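Side-chain contact in lipase aflb (Neosartorya fumigata, PDB 6IDY), which is a lipase of the alpha/beta-hydrolase fold that probably hydrolyses ester bonds in lipids and carries a bound calcium ion: residues P167-P172 against T282-Q287. Numbering follows the deposited sequence.
Sequences PGTATP and TPSLWQ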
ATOM      1  N   PRO A 167       4.653  -1.324  -0.963  1.00 19.64           N
ATOM      2  CA  PRO A 167       3.796  -0.177  -1.297  1.00 19.51           C
ATOM      3  C   PRO A 167       2.515  -0.546  -2.032  1.00 23.06           C
ATOM      4  O   PRO A 167       2.356  -1.686  -2.464  1.00 21.67           O
ATOM      5  CB  PRO A 167       4.703   0.658  -2.198  1.00 21.79           C
ATOM      6  CG  PRO A 167       5.523  -0.358  -2.910  1.00 25.97           C
ATOM      7  CD  PRO A 167       5.825  -1.389  -1.859  1.00 21.82           C
ATOM      8  N   GLY A 168       1.644   0.447  -2.194  1.00 19.96           N
ATOM      9  CA  GLY A 168       0.397   0.321  -2.925  1.00 19.51           C
ATOM     10  C   GLY A 168       0.509   0.909  -4.317  1.00 23.92           C
ATOM     11  O   GLY A 168       1.596   1.299  -4.757  1.00 22.15           O
ATOM     12  N   THR A 169      -0.626   0.985  -5.008  1.00 21.57           N
ATOM     13  CA  THR A 169      -0.726   1.496  -6.373  1.00 22.00           C
ATOM     14  C   THR A 169      -0.297   2.951  -6.506  1.00 25.48           C
ATOM     15  O   THR A 169      -0.694   3.798  -5.690  1.00 23.70           O
ATOM     16  CB  THR A 169      -2.152   1.289  -6.894  1.00 28.02           C
ATOM     17  OG1 THR A 169      -2.480  -0.098  -6.834  1.00 25.10           O
ATOM     18  CG2 THR A 169      -2.346   1.810  -8.303  1.00 25.58           C
ATOM     19  N   ALA A 170       0.530   3.222  -7.546  1.00 22.43           N
ATOM     20  CA  ALA A 170       0.991   4.542  -7.980  1.00 22.26           C
ATOM     21  C   ALA A 170       1.753   5.354  -6.925  1.00 26.15           C
ATOM     22  O   ALA A 170       2.043   6.530  -7.155  1.00 25.34           O
ATOM     23  CB  ALA A 170      -0.199   5.337  -8.501  1.00 22.96           C
ATOM     24  N   THR A 171       2.073   4.744  -5.774  1.00 22.79           N
ATOM     25  CA  THR A 171       2.715   5.481  -4.688  1.00 23.30           C
ATOM     26  C   THR A 171       3.996   4.790  -4.222  1.00 25.71           C
ATOM     27  O   THR A 171       3.938   3.623  -3.830  1.00 24.29           O
ATOM     28  CB  THR A 171       1.712   5.761  -3.544  1.00 31.18           C
ATOM     29  OG1 THR A 171       0.380   5.859  -4.066  1.00 29.46           O
ATOM     30  CG2 THR A 171       2.040   7.042  -2.785  1.00 31.85           C
ATOM     31  N   PRO A 172       5.162   5.480  -4.294  1.00 23.23           N
ATOM     32  CA  PRO A 172       6.421   4.851  -3.844  1.00 23.20           C
ATOM     33  C   PRO A 172       6.392   4.528  -2.354  1.00 25.32           C
ATOM     34  O   PRO A 172       5.794   5.270  -1.581  1.00 24.07           O
ATOM     35  CB  PRO A 172       7.493   5.907  -4.157  1.00 25.49           C
ATOM     36  CG  PRO A 172       6.853   6.871  -5.080  1.00 30.65           C
ATOM     37  CD  PRO A 172       5.396   6.864  -4.749  1.00 25.79           C
ATOM     38  N   THR A 282      -3.386   1.846 -16.702  1.00 20.21           N
ATOM     39  CA  THR A 282      -2.103   1.157 -16.593  1.00 19.31           C
ATOM     40  C   THR A 282      -2.386  -0.335 -16.401  1.00 24.07           C
ATOM     41  O   THR A 282      -3.519  -0.671 -16.029  1.00 23.40           O
ATOM     42  CB  THR A 282      -1.201   1.770 -15.482  1.00 21.44           C
ATOM     43  OG1 THR A 282      -1.419   1.100 -14.244  1.00 19.13           O
ATOM     44  CG2 THR A 282      -1.359   3.283 -15.321  1.00 21.39           C
ATOM     45  N   PRO A 283      -1.393  -1.245 -16.623  1.00 20.61           N
ATOM     46  CA  PRO A 283      -1.655  -2.679 -16.408  1.00 19.57           C
ATOM     47  C   PRO A 283      -2.206  -3.012 -15.024  1.00 22.35           C
ATOM     48  O   PRO A 283      -3.196  -3.728 -14.950  1.00 21.14           O
ATOM     49  CB  PRO A 283      -0.282  -3.327 -16.631  1.00 20.96           C
ATOM     50  CG  PRO A 283       0.424  -2.405 -17.545  1.00 26.05           C
ATOM     51  CD  PRO A 283      -0.011  -1.029 -17.107  1.00 21.99           C
ATOM     52  N   SER A 284      -1.594  -2.476 -13.936  1.00 18.81           N
ATOM     53  CA  SER A 284      -2.036  -2.765 -12.568  1.00 18.02           C
ATOM     54  C   SER A 284      -3.419  -2.212 -12.251  1.00 23.16           C
ATOM     55  O   SER A 284      -4.124  -2.826 -11.454  1.00 23.06           O
ATOM     56  CB  SER A 284      -1.011  -2.313 -11.535  1.00 20.31           C
ATOM     57  OG  SER A 284      -1.070  -0.920 -11.293  1.00 26.10           O
ATOM     58  N   LEU A 285      -3.819  -1.079 -12.877  1.00 19.53           N
ATOM     59  CA  LEU A 285      -5.161  -0.524 -12.663  1.00 19.15           C
ATOM     60  C   LEU A 285      -6.197  -1.483 -13.246  1.00 23.62           C
ATOM     61  O   LEU A 285      -7.128  -1.866 -12.539  1.00 21.72           O
ATOM     62  CB  LEU A 285      -5.332   0.897 -13.251  1.00 18.96           C
ATOM     63  CG  LEU A 285      -4.406   2.017 -12.721  1.00 23.20           C
ATOM     64  CD1 LEU A 285      -4.906   3.388 -13.146  1.00 22.72           C
ATOM     65  CD2 LEU A 285      -4.270   1.982 -11.194  1.00 25.24           C
ATOM     66  N   TRP A 286      -5.989  -1.926 -14.508  1.00 20.93           N
ATOM     67  CA  TRP A 286      -6.885  -2.865 -15.166  1.00 20.89           C
ATOM     68  C   TRP A 286      -6.947  -4.219 -14.471  1.00 24.67           C
ATOM     69  O   TRP A 286      -8.043  -4.763 -14.328  1.00 25.32           O
ATOM     70  CB  TRP A 286      -6.569  -3.009 -16.663  1.00 20.34           C
ATOM     71  CG  TRP A 286      -7.167  -1.913 -17.497  1.00 21.89           C
ATOM     72  CD1 TRP A 286      -6.500  -1.039 -18.300  1.00 25.06           C
ATOM     73  CD2 TRP A 286      -8.555  -1.535 -17.556  1.00 22.31           C
ATOM     74  NE1 TRP A 286      -7.386  -0.157 -18.879  1.00 25.55           N
ATOM     75  CE2 TRP A 286      -8.654  -0.445 -18.447  1.00 26.69           C
ATOM     76  CE3 TRP A 286      -9.730  -2.029 -16.956  1.00 23.64           C
ATOM     77  CZ2 TRP A 286      -9.872   0.169 -18.744  1.00 26.53           C
ATOM     78  CZ3 TRP A 286     -10.940  -1.433 -17.269  1.00 25.62           C
ATOM     79  CH2 TRP A 286     -11.005  -0.350 -18.156  1.00 26.76           C
ATOM     80  N   GLN A 287      -5.799  -4.732 -13.983  1.00 19.76           N
ATOM     81  CA  GLN A 287      -5.730  -6.025 -13.275  1.00 19.58           C
ATOM     82  C   GLN A 287      -6.464  -6.030 -11.940  1.00 22.06           C
ATOM     83  O   GLN A 287      -6.853  -7.093 -11.466  1.00 21.34           O
ATOM     84  CB  GLN A 287      -4.272  -6.445 -13.042  1.00 20.31           C
ATOM     85  CG  GLN A 287      -3.581  -6.896 -14.316  1.00 21.68           C
ATOM     86  CD  GLN A 287      -2.099  -7.064 -14.116  1.00 26.59           C
ATOM     87  OE1 GLN A 287      -1.402  -6.181 -13.602  1.00 20.41           O
ATOM     88  NE2 GLN A 287      -1.588  -8.202 -14.545  1.00 17.93           N
TER
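Thr169 meets the short helix 283-287 chiefly through one methyl-to-methyl contact with Leu285. Its CB is directed at the helix, and from there the side chain splits. The buried OG1 lies beside the backbone N, both accepting a hydrogen bond from Gln234 NE2 and donating one to Gln288 OE1. CG2, placed anti to the backbone N by a chi1 of -58°, continues toward the helix and reaches Leu285 CD2 at 3.5 Å. This is tight for two carbons, and the methyls meet nearly tip to tip. With chi2 at -167°, CD1 continues the chain anti to CA, and it is the other branch, CD2, that turns to Thr169. Beside this pair, Ser284 OG approaches Thr169 CG2 only loosely, at 4.2 Å. That hydroxyl is engaged by Ser201 O, so what joins the two segments directly is van der Waals packing.

The backbone behind Thr169 is folded into a type II turn from Gly168 to Thr171. Thr171 OG1 donates to Thr169 O over 2.8 Å, tilted 30° from the carbonyl plane, which ties the Thr171 side chain back to the carbonyl of the turn's second residue.

The turn follows strand 161-166 and precedes helix 173-178; this loop corresponds to the oxyanion-hole loop of related lipases and probably serves that way here. Gln234 lies in the tight connection between strand 227-232 and helix 235-245, which corresponds to the nucleophile elbow of this fold, so the Thr169-Gln234 bond links the two loops. Ala170 and Thr171 pack on helix 414-424, whereas helix 283-287, with Thr282 at its N-cap, rests through Ser284 and Gln287 on helix 205-223. The contact joins a loop at the end of a central-sheet strand to a helix from the excursion between strands 253-259 and 310-314.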